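Local structure of LRR receptor-like serine/threonine-protein kinase RGI3 (Arabidopsis thaliana, 5HZ0) at residues A[148-153]-A[176-181]; A[244-249]-A[272-277]; A[353-358]-A[368-373]; A[547-552]-A[560-565]. The protein is a membrane receptor kinase whose extracellular leucine-rich repeat domain, the part in this chain, binds RGF peptide hormones that maintain the root stem cell niche. The protein carries 5 engineered substitutions. One frame throughout, in Å; residues are numbered along the deposited sequence.

Contact 1 of 4, residues A[148-153]-A[176-181]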
# COMPACT_ATOMS: atom_id res chain seq x y z
N GLY A 148 15.24 -25.36 6.21
CA GLY A 148 16.35 -25.67 7.08
C GLY A 148 17.10 -24.42 7.42
O GLY A 148 16.81 -23.35 6.89
N GLU A 149 18.06 -24.53 8.33
CA GLU A 149 18.92 -23.42 8.67
C GLU A 149 20.03 -23.28 7.62
O GLU A 149 20.44 -24.26 7.00
CB GLU A 149 19.53 -23.62 10.06
CG GLU A 149 18.61 -23.24 11.21
CD GLU A 149 19.35 -23.10 12.53
OE1 GLU A 149 18.90 -22.31 13.40
OE2 GLU A 149 20.37 -23.78 12.72
N LEU A 150 20.51 -22.07 7.42
CA LEU A 150 21.67 -21.87 6.56
C LEU A 150 22.84 -22.59 7.22
O LEU A 150 23.17 -22.30 8.37
CB LEU A 150 21.96 -20.37 6.38
CG LEU A 150 23.15 -19.97 5.50
CD1 LEU A 150 22.91 -20.34 4.03
CD2 LEU A 150 23.44 -18.48 5.65
N PRO A 151 23.46 -23.53 6.51
CA PRO A 151 24.50 -24.34 7.15
C PRO A 151 25.72 -23.53 7.56
O PRO A 151 26.15 -22.61 6.86
CB PRO A 151 24.87 -25.38 6.09
CG PRO A 151 24.48 -24.74 4.79
CD PRO A 151 23.28 -23.90 5.09
N TRP A 152 26.26 -23.89 8.71
CA TRP A 152 27.45 -23.29 9.28
C TRP A 152 28.59 -23.23 8.24
O TRP A 152 29.32 -22.22 8.11
CB TRP A 152 27.86 -24.13 10.49
CG TRP A 152 29.02 -23.60 11.19
CD1 TRP A 152 30.31 -24.00 11.05
CD2 TRP A 152 29.02 -22.56 12.17
NE1 TRP A 152 31.12 -23.26 11.88
CE2 TRP A 152 30.35 -22.37 12.58
CE3 TRP A 152 28.02 -21.76 12.73
CZ2 TRP A 152 30.71 -21.42 13.53
CZ3 TRP A 152 28.38 -20.81 13.67
CH2 TRP A 152 29.71 -20.65 14.06
N GLU A 153 28.70 -24.30 7.45
CA GLU A 153 29.79 -24.44 6.49
C GLU A 153 29.83 -23.33 5.44
O GLU A 153 30.80 -23.20 4.69
CB GLU A 153 29.73 -25.80 5.83
CG GLU A 153 30.13 -26.96 6.75
CD GLU A 153 29.06 -27.36 7.76
OE1 GLU A 153 27.92 -26.83 7.72
OE2 GLU A 153 29.36 -28.22 8.60
N ALA A 176 26.93 -17.62 12.93
CA ALA A 176 28.02 -16.69 13.21
C ALA A 176 29.11 -16.85 12.13
O ALA A 176 29.91 -15.94 11.88
CB ALA A 176 28.57 -16.94 14.60
N SER A 177 29.08 -18.01 11.48
CA SER A 177 29.90 -18.34 10.33
C SER A 177 29.92 -17.23 9.29
O SER A 177 30.91 -17.04 8.60
CB SER A 177 29.29 -19.55 9.64
OG SER A 177 29.93 -20.74 10.02
N ILE A 178 28.80 -16.54 9.16
CA ILE A 178 28.64 -15.51 8.15
C ILE A 178 29.75 -14.46 8.25
O ILE A 178 30.16 -13.92 7.22
CB ILE A 178 27.22 -14.88 8.17
CG1 ILE A 178 26.72 -14.70 6.74
CG2 ILE A 178 27.17 -13.57 8.96
CD1 ILE A 178 26.54 -16.01 6.02
N GLY A 179 30.26 -14.21 9.45
CA GLY A 179 31.34 -13.24 9.63
C GLY A 179 32.68 -13.59 8.97
O GLY A 179 33.61 -12.77 8.92
N ASN A 180 32.80 -14.83 8.49
CA ASN A 180 34.00 -15.27 7.80
C ASN A 180 33.99 -14.85 6.33
O ASN A 180 34.98 -15.00 5.62
CB ASN A 180 34.17 -16.78 7.92
CG ASN A 180 34.94 -17.19 9.16
OD1 ASN A 180 34.45 -17.97 9.98
ND2 ASN A 180 36.15 -16.66 9.30
N LEU A 181 32.87 -14.32 5.85
CA LEU A 181 32.79 -14.03 4.44
C LEU A 181 33.27 -12.61 4.29
O LEU A 181 32.50 -11.66 4.45
CB LEU A 181 31.34 -14.15 3.98
CG LEU A 181 30.79 -15.56 4.07
CD1 LEU A 181 29.37 -15.65 3.54
CD2 LEU A 181 31.71 -16.50 3.31
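W152 and S177 form the centre of this contact, through one hydrogen bond and one ring contact. The polar link runs from the S177 hydroxyl to the carbonyl of W152. S177 OG donates to W152 O; the modelled length of 2.5 Å is doubtful at this resolution. The same hydroxyl sits over one face of the W152 indole. S177 CB makes a CH-pi contact there, 4.0 Å from the centroid of the six-membered ring and 15° off its normal. The indole lies over the serine because W152 CG is anti to the backbone N (chi1 -177°), which swings the ring toward segment 176-181.

Two apolar contacts complete the interface. W152 CH2 reaches A176 CB at 3.9 Å, at the far end of the indole. Deeper in, L150 CD2 meets I178 CD1 at 4.0 Å, and the two side chains cross at about a right angle. L150 also packs on L165, and W152 on P175.

Each segment carries 3-10 turns. The sequences G-E-L-P and I-G-N-L match the plant-specific leucine-rich repeat. The L-P turn and the start of the 3-10 segment in one coil pack against the 3-10 segment of the next coil of the solenoid.

Contact 2 of 4, residues A[244-249]-A[272-277]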
# COMPACT_ATOMS: atom_id res chain seq x y z
N GLY A 244 14.82 -2.92 20.68
CA GLY A 244 15.93 -2.08 21.09
C GLY A 244 16.12 -0.83 20.25
O GLY A 244 15.33 -0.54 19.35
N LYS A 245 17.19 -0.10 20.54
CA LYS A 245 17.52 1.15 19.87
C LYS A 245 18.31 1.02 18.54
O LYS A 245 19.05 0.07 18.33
CB LYS A 245 18.18 2.14 20.84
CG LYS A 245 19.25 1.57 21.75
CD LYS A 245 19.53 2.51 22.94
CE LYS A 245 18.25 2.82 23.73
NZ LYS A 245 18.49 3.39 25.09
N ILE A 246 18.10 1.98 17.65
CA ILE A 246 18.89 2.08 16.42
C ILE A 246 20.35 2.37 16.79
O ILE A 246 20.63 3.30 17.53
CB ILE A 246 18.35 3.21 15.51
CG1 ILE A 246 16.89 2.94 15.16
CG2 ILE A 246 19.18 3.34 14.25
CD1 ILE A 246 16.19 4.10 14.55
N PRO A 247 21.27 1.53 16.31
CA PRO A 247 22.68 1.79 16.63
C PRO A 247 23.13 3.17 16.13
O PRO A 247 22.89 3.55 14.99
CB PRO A 247 23.43 0.69 15.87
CG PRO A 247 22.45 -0.39 15.68
CD PRO A 247 21.09 0.26 15.57
N THR A 248 23.75 3.90 17.03
CA THR A 248 24.36 5.18 16.73
C THR A 248 25.43 5.01 15.64
O THR A 248 25.59 5.86 14.75
CB THR A 248 25.02 5.72 18.01
OG1 THR A 248 24.09 6.59 18.67
CG2 THR A 248 26.29 6.47 17.72
N GLU A 249 26.13 3.89 15.72
CA GLU A 249 27.27 3.63 14.87
C GLU A 249 26.95 3.63 13.38
O GLU A 249 27.86 3.73 12.57
CB GLU A 249 27.90 2.30 15.27
CG GLU A 249 28.69 2.36 16.57
CD GLU A 249 27.81 2.53 17.77
OE1 GLU A 249 26.62 2.16 17.69
OE2 GLU A 249 28.31 3.02 18.80
N ARG A 272 21.33 11.29 16.36
CA ARG A 272 21.90 12.52 15.82
C ARG A 272 23.03 12.25 14.80
O ARG A 272 23.24 13.03 13.87
CB ARG A 272 22.40 13.40 16.98
CG ARG A 272 21.29 13.82 17.94
CD ARG A 272 21.80 14.65 19.13
NE ARG A 272 22.58 13.84 20.07
CZ ARG A 272 23.91 13.90 20.18
NH1 ARG A 272 24.60 14.73 19.42
NH2 ARG A 272 24.54 13.12 21.05
N SER A 273 23.72 11.12 14.98
CA SER A 273 24.85 10.72 14.14
C SER A 273 24.46 10.56 12.68
O SER A 273 25.32 10.62 11.79
CB SER A 273 25.44 9.42 14.66
OG SER A 273 24.45 8.39 14.72
N PHE A 274 23.17 10.35 12.43
CA PHE A 274 22.65 10.22 11.07
C PHE A 274 22.97 11.47 10.26
O PHE A 274 23.08 11.44 9.02
CB PHE A 274 21.13 10.00 11.09
CG PHE A 274 20.71 8.56 11.24
CD1 PHE A 274 21.58 7.61 11.77
CD2 PHE A 274 19.45 8.15 10.84
CE1 PHE A 274 21.18 6.29 11.90
CE2 PHE A 274 19.05 6.81 10.98
CZ PHE A 274 19.92 5.89 11.50
N GLY A 275 23.13 12.58 10.96
CA GLY A 275 23.49 13.82 10.30
C GLY A 275 24.75 13.70 9.48
O GLY A 275 24.92 14.41 8.52
N LYS A 276 25.64 12.77 9.85
CA LYS A 276 26.89 12.61 9.13
C LYS A 276 26.73 11.77 7.86
O LYS A 276 27.71 11.55 7.15
CB LYS A 276 27.93 11.91 10.01
CG LYS A 276 28.12 12.43 11.42
CD LYS A 276 28.90 11.37 12.22
CE LYS A 276 28.94 11.68 13.70
NZ LYS A 276 29.71 12.92 13.98
N LEU A 277 25.53 11.28 7.57
CA LEU A 277 25.43 10.44 6.38
C LEU A 277 25.08 11.33 5.20
O LEU A 277 23.91 11.66 4.98
CB LEU A 277 24.33 9.40 6.57
CG LEU A 277 24.42 8.43 7.75
CD1 LEU A 277 23.10 7.68 7.95
CD2 LEU A 277 25.57 7.45 7.61
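S273 meets T248 with its OG set between its own backbone N and carbonyl carbon (chi1 56°), and this turns the hydroxyl toward segment 244-249. F274 takes a different course. Its CG lies anti to the carbonyl carbon (chi1 -87°), and the ring tip comes up to I246. In I246 the CG2 branch is anti to the backbone N, and it is this methyl that touches the ring.

The polar link is a single hydrogen bond. S273 OG donates to T248 O at 2.8 Å, in the carbonyl plane and on a lone pair, with a C=O...donor angle of 125°. T248 CG2 lies beside the hydroxyl, 4.0 Å from S273 OG. An alanine here has no hydroxyl, and T248 O would probably be left without this donor, with the I246–F274 contact remaining between the segments.

That apolar contact is I246 CG2 against F274 CZ at 3.8 Å. The side chains cross at about a right angle, and the methyl approaches the ring obliquely. I246 also packs on F261, and P247 on I222 of the preceding coil.

Segment 272-277 is mostly a 3-10 turn, with G275 N bonded to R272 O. The G-K-I-P sequence of one coil and the S-F-G-K-L sequence of the next follow the plant-specific leucine-rich repeat, whose coils stack into a solenoid.

Contact 3 of 4, residues A[353-358]-A[368-373]. With NAG (2-acetamido-2-deoxy-beta-D-glucopyranose), chain C.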
# COMPACT_ATOMS: atom_id res chain seq x y z
N GLN A 353 6.45 16.04 -3.17
CA GLN A 353 5.29 15.43 -3.79
C GLN A 353 4.15 15.11 -2.83
O GLN A 353 2.97 15.30 -3.14
CB GLN A 353 5.70 14.22 -4.63
CG GLN A 353 6.63 14.65 -5.76
CD GLN A 353 7.34 13.50 -6.43
OE1 GLN A 353 7.04 12.33 -6.19
NE2 GLN A 353 8.31 13.82 -7.27
N ALA A 354 4.52 14.60 -1.66
CA ALA A 354 3.55 14.12 -0.69
C ALA A 354 3.94 14.52 0.72
O ALA A 354 5.04 14.20 1.20
CB ALA A 354 3.41 12.60 -0.78
N ILE A 355 3.04 15.22 1.39
CA ILE A 355 3.21 15.49 2.80
C ILE A 355 2.05 14.82 3.57
O ILE A 355 0.89 15.16 3.32
CB ILE A 355 3.20 17.00 3.08
CG1 ILE A 355 4.31 17.69 2.30
CG2 ILE A 355 3.32 17.28 4.57
CD1 ILE A 355 4.15 19.20 2.25
N ASP A 356 2.34 13.86 4.45
CA ASP A 356 1.32 13.38 5.38
C ASP A 356 1.77 13.57 6.82
O ASP A 356 2.64 12.86 7.33
CB ASP A 356 0.98 11.90 5.11
CG ASP A 356 -0.29 11.42 5.86
OD1 ASP A 356 -0.73 12.08 6.83
OD2 ASP A 356 -0.84 10.36 5.46
N LEU A 357 1.16 14.57 7.46
CA LEU A 357 1.33 14.89 8.88
C LEU A 357 0.15 14.50 9.82
O LEU A 357 0.08 14.95 10.97
CB LEU A 357 1.76 16.35 9.06
CG LEU A 357 3.03 16.68 8.27
CD1 LEU A 357 3.40 18.15 8.39
CD2 LEU A 357 4.19 15.78 8.70
N SER A 358 -0.81 13.73 9.31
CA SER A 358 -2.06 13.43 10.06
C SER A 358 -1.81 12.76 11.39
O SER A 358 -0.75 12.18 11.63
CB SER A 358 -2.99 12.50 9.27
OG SER A 358 -3.30 12.98 7.97
N LYS A 368 0.76 29.41 4.56
CA LYS A 368 0.37 29.69 3.18
C LYS A 368 1.39 29.11 2.21
O LYS A 368 1.03 28.60 1.14
CB LYS A 368 0.24 31.21 3.00
CG LYS A 368 -0.78 31.83 4.00
CD LYS A 368 -1.32 33.20 3.54
CE LYS A 368 -2.75 33.46 4.05
NZ LYS A 368 -3.34 34.72 3.49
N GLU A 369 2.65 29.15 2.61
CA GLU A 369 3.74 28.83 1.71
C GLU A 369 3.70 27.39 1.23
O GLU A 369 4.15 27.08 0.14
CB GLU A 369 5.11 29.19 2.34
CG GLU A 369 5.28 30.67 2.68
CD GLU A 369 4.79 31.02 4.09
OE1 GLU A 369 3.91 30.31 4.64
OE2 GLU A 369 5.29 32.02 4.65
N ILE A 370 3.15 26.50 2.04
CA ILE A 370 3.09 25.10 1.66
C ILE A 370 2.25 24.91 0.39
O ILE A 370 2.48 23.98 -0.38
CB ILE A 370 2.60 24.22 2.82
CG1 ILE A 370 3.65 23.17 3.17
CG2 ILE A 370 1.28 23.55 2.50
CD1 ILE A 370 4.91 23.74 3.79
N PHE A 371 1.31 25.82 0.16
CA PHE A 371 0.45 25.74 -1.02
C PHE A 371 1.15 26.30 -2.26
O PHE A 371 0.63 26.23 -3.38
CB PHE A 371 -0.88 26.46 -0.75
CG PHE A 371 -1.80 25.72 0.20
CD1 PHE A 371 -2.47 24.57 -0.20
CD2 PHE A 371 -2.01 26.19 1.49
CE1 PHE A 371 -3.33 23.90 0.66
CE2 PHE A 371 -2.87 25.52 2.36
CZ PHE A 371 -3.52 24.38 1.94
N GLY A 372 2.34 26.86 -2.07
CA GLY A 372 3.15 27.34 -3.18
C GLY A 372 3.89 26.21 -3.88
O GLY A 372 4.51 26.43 -4.93
N LEU A 373 3.85 25.01 -3.32
CA LEU A 373 4.53 23.89 -3.95
C LEU A 373 3.80 23.49 -5.24
O LEU A 373 2.60 23.22 -5.24
CB LEU A 373 4.68 22.71 -2.98
CG LEU A 373 5.46 23.07 -1.70
CD1 LEU A 373 5.30 22.02 -0.61
CD2 LEU A 373 6.93 23.27 -2.00
C1 NAG C . 0.10 32.56 -4.70
C2 NAG C . 1.25 33.04 -3.82
C3 NAG C . 1.18 34.54 -3.54
C4 NAG C . 1.04 35.28 -4.87
C5 NAG C . -0.20 34.74 -5.58
C6 NAG C . -0.51 35.52 -6.86
C7 NAG C . 2.22 31.45 -2.27
C8 NAG C . 2.22 30.86 -0.89
N2 NAG C . 1.27 32.33 -2.56
O3 NAG C . 2.33 34.96 -2.82
O4 NAG C . 0.90 36.67 -4.68
O5 NAG C . -0.04 33.36 -5.86
O6 NAG C . 0.68 35.93 -7.49
O7 NAG C . 3.08 31.12 -3.08
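I355, in the middle of strand 354-356, is the residue of segment 353-358 that touches segment 368-373. Its CG1 is anti to the carbonyl carbon (chi1 -59°), and the extended branch ends at CD1. That methyl meets I370 CG1 at 4.1 Å, approaching at a slant, and L373 CD1 at 4.2 Å, nearly at a right angle. I370 also packs on L379 of the next strand, 378-380.

D356, L357 and S358 come next and belong to the peptide-recognition motif. D356 OD1 accepts two bonds from S358. The backbone N of S358 is 3.0 Å from D356 OD1, nearly in line with the C-O bond of the carboxylate, which makes an Asx turn. S358 OG is also 3.0 Å from D356 OD1, on the syn side. S358 also packs on a polar side chain of the bound peptide.

On the outer side of the 3-10 turn at 369-372 lies a glycan residue, with its C8 methyl 3.3 Å from K368 O.

No hydrogen bond crosses between the segments, so strand and turn meet only through aliphatic carbon. OD2 of D356 bonds the peptide backbone, and the two bonds from S358 are likely to fix the rotation of that carboxylate.

Contact 4 of 4, residues A[547-552]-A[560-565]. With NAG (2-acetamido-2-deoxy-beta-D-glucopyranose), chain D.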
# COMPACT_ATOMS: atom_id res chain seq x y z
N LEU A 547 -31.20 4.13 1.35
CA LEU A 547 -32.09 5.28 1.14
C LEU A 547 -32.67 5.67 2.50
O LEU A 547 -33.43 4.90 3.12
CB LEU A 547 -33.20 4.97 0.12
CG LEU A 547 -34.37 5.95 -0.10
CD1 LEU A 547 -33.90 7.31 -0.62
CD2 LEU A 547 -35.44 5.37 -1.03
N ASN A 548 -32.30 6.86 2.96
CA ASN A 548 -32.72 7.37 4.25
C ASN A 548 -33.50 8.67 4.02
O ASN A 548 -32.93 9.67 3.60
CB ASN A 548 -31.48 7.60 5.14
CG ASN A 548 -31.82 7.85 6.60
OD1 ASN A 548 -32.92 8.27 6.94
ND2 ASN A 548 -30.83 7.61 7.48
N LEU A 549 -34.81 8.60 4.22
CA LEU A 549 -35.69 9.76 4.19
C LEU A 549 -36.12 10.24 5.59
O LEU A 549 -36.94 11.15 5.70
CB LEU A 549 -36.88 9.53 3.25
CG LEU A 549 -36.46 9.29 1.78
CD1 LEU A 549 -37.67 9.01 0.90
CD2 LEU A 549 -35.63 10.46 1.19
N SER A 550 -35.58 9.62 6.64
CA SER A 550 -36.09 9.78 8.01
C SER A 550 -35.96 11.19 8.59
O SER A 550 -35.28 12.05 8.04
CB SER A 550 -35.37 8.83 8.96
OG SER A 550 -34.08 9.35 9.27
N CYS A 551 -36.69 11.42 9.69
CA CYS A 551 -36.68 12.68 10.42
C CYS A 551 -36.90 13.93 9.55
O CYS A 551 -36.20 14.93 9.66
CB CYS A 551 -35.41 12.80 11.25
SG CYS A 551 -35.05 11.28 12.15
N ASN A 552 -37.90 13.84 8.68
CA ASN A 552 -38.39 14.96 7.90
C ASN A 552 -39.88 15.10 8.17
O ASN A 552 -40.41 14.50 9.10
CB ASN A 552 -38.17 14.72 6.40
CG ASN A 552 -36.76 15.03 5.94
OD1 ASN A 552 -36.28 16.15 6.08
ND2 ASN A 552 -36.09 14.04 5.38
N SER A 560 -45.92 3.82 -5.21
CA SER A 560 -45.97 2.47 -5.78
C SER A 560 -44.70 2.13 -6.54
O SER A 560 -44.25 0.98 -6.55
CB SER A 560 -47.21 2.30 -6.67
OG SER A 560 -47.15 3.11 -7.83
N ARG A 561 -44.10 3.15 -7.15
CA ARG A 561 -42.85 2.95 -7.88
C ARG A 561 -41.75 2.36 -6.99
O ARG A 561 -40.80 1.78 -7.49
CB ARG A 561 -42.37 4.25 -8.51
CG ARG A 561 -41.29 4.07 -9.57
CD ARG A 561 -41.88 3.62 -10.89
NE ARG A 561 -42.88 4.58 -11.36
CZ ARG A 561 -43.08 4.89 -12.64
NH1 ARG A 561 -42.36 4.32 -13.59
NH2 ARG A 561 -44.01 5.78 -12.96
N PHE A 562 -41.90 2.50 -5.67
CA PHE A 562 -40.92 1.96 -4.72
C PHE A 562 -40.76 0.45 -4.83
O PHE A 562 -39.78 -0.11 -4.34
CB PHE A 562 -41.28 2.34 -3.28
CG PHE A 562 -40.51 3.53 -2.76
CD1 PHE A 562 -40.21 4.61 -3.59
CD2 PHE A 562 -40.12 3.59 -1.43
CE1 PHE A 562 -39.52 5.71 -3.10
CE2 PHE A 562 -39.44 4.69 -0.93
CZ PHE A 562 -39.14 5.75 -1.77
N SER A 563 -41.72 -0.22 -5.46
CA SER A 563 -41.60 -1.66 -5.66
C SER A 563 -40.47 -1.98 -6.64
O SER A 563 -39.97 -3.10 -6.69
CB SER A 563 -42.92 -2.26 -6.16
OG SER A 563 -43.36 -1.61 -7.33
N ASP A 564 -40.05 -0.97 -7.39
CA ASP A 564 -39.01 -1.11 -8.39
C ASP A 564 -37.59 -1.01 -7.83
O ASP A 564 -36.63 -1.25 -8.57
CB ASP A 564 -39.18 -0.07 -9.50
CG ASP A 564 -40.20 -0.50 -10.54
OD1 ASP A 564 -40.36 -1.72 -10.74
OD2 ASP A 564 -40.82 0.39 -11.15
N LEU A 565 -37.43 -0.69 -6.55
CA LEU A 565 -36.06 -0.63 -6.09
C LEU A 565 -35.78 -2.03 -5.62
O LEU A 565 -35.94 -2.35 -4.45
CB LEU A 565 -35.94 0.34 -4.91
CG LEU A 565 -36.35 1.79 -5.22
CD1 LEU A 565 -36.65 2.59 -3.96
CD2 LEU A 565 -35.27 2.46 -6.05
C1 NAG D . -31.11 7.82 8.89
C2 NAG D . -30.16 6.90 9.64
C3 NAG D . -30.23 7.14 11.16
C4 NAG D . -29.99 8.63 11.46
C5 NAG D . -31.08 9.39 10.71
C6 NAG D . -31.06 10.90 10.93
C7 NAG D . -29.70 4.52 9.05
C8 NAG D . -30.34 3.22 8.65
N2 NAG D . -30.53 5.54 9.27
O3 NAG D . -29.28 6.32 11.80
O4 NAG D . -29.89 8.96 12.85
O5 NAG D . -30.95 9.16 9.33
O6 NAG D . -29.81 11.45 10.56
O7 NAG D . -28.47 4.59 9.17
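N548 OD1 takes two hydrogen bonds from S550. S550 OG donates to N548 OD1 at 2.8 Å with a C=O...donor angle of 137°, in the carbonyl plane and on a lone pair. The S550 backbone N donates to N548 OD1 at 3.0 Å, also in the plane, and closes an Asx turn. This is the end of a strand in a leucine-rich repeat, where L-N-L-S-C-N follows the repeat consensus.

N548 ND2 is bonded to C1 of an N-acetylglucosamine, so N548 carries an N-linked glycan. N548, L549 and S550 make up the N-x-S sequon. S550 OG is 3.1 Å from the sugar O5. An alanine in place of S550 lacks the hydroxyl and breaks the sequon, so the N548 amide would probably be freer to turn and its glycan is likely to be lost. The sugar is also hydrogen-bonded to E526 and D572.

N552 is the buried asparagine of the repeat. Its ND2 donates to L549 O at 3.0 Å from above the carbonyl plane, and it also reaches L524 O. N552 OD1 accepts from F529 N. The bonds to L524 and F529 tie the turn to the preceding coil.

The contact across the segments is apolar. L547 comes from the strand side, F562 from the opposite direction. L547 CG is anti to the backbone N (chi1 171°), which carries CD2 to F562 CZ at 3.8 Å and to L565 CD1 at 4.2 Å. L549 CD1 reaches the edge of the F562 ring, 4.5 Å from CZ. L565 CD1 sits over the centre of one face of that ring, 4.1 Å above its plane.

The four contacts follow one another along the solenoid without touching. Contacts 1 and 2 each join neighbouring coils through a serine hydroxyl and a backbone carbonyl. Their centres are about 28 Å apart. Contacts 3 and 4 each join a strand to the 3-10 turn that follows it, and have no hydrogen bond across. Contact 3 is about 28 Å from contact 2 and about 43 Å from contact 4, between centres. Contacts 1 and 4, on opposite sides of the chain's centre, are about 70 Å apart. Contact 3 meets the bound peptide through a hydrogen bond of D356 and the packing of D356 and S358. Glycans lie beside the turn in contact 3 but on the strand side in contact 4.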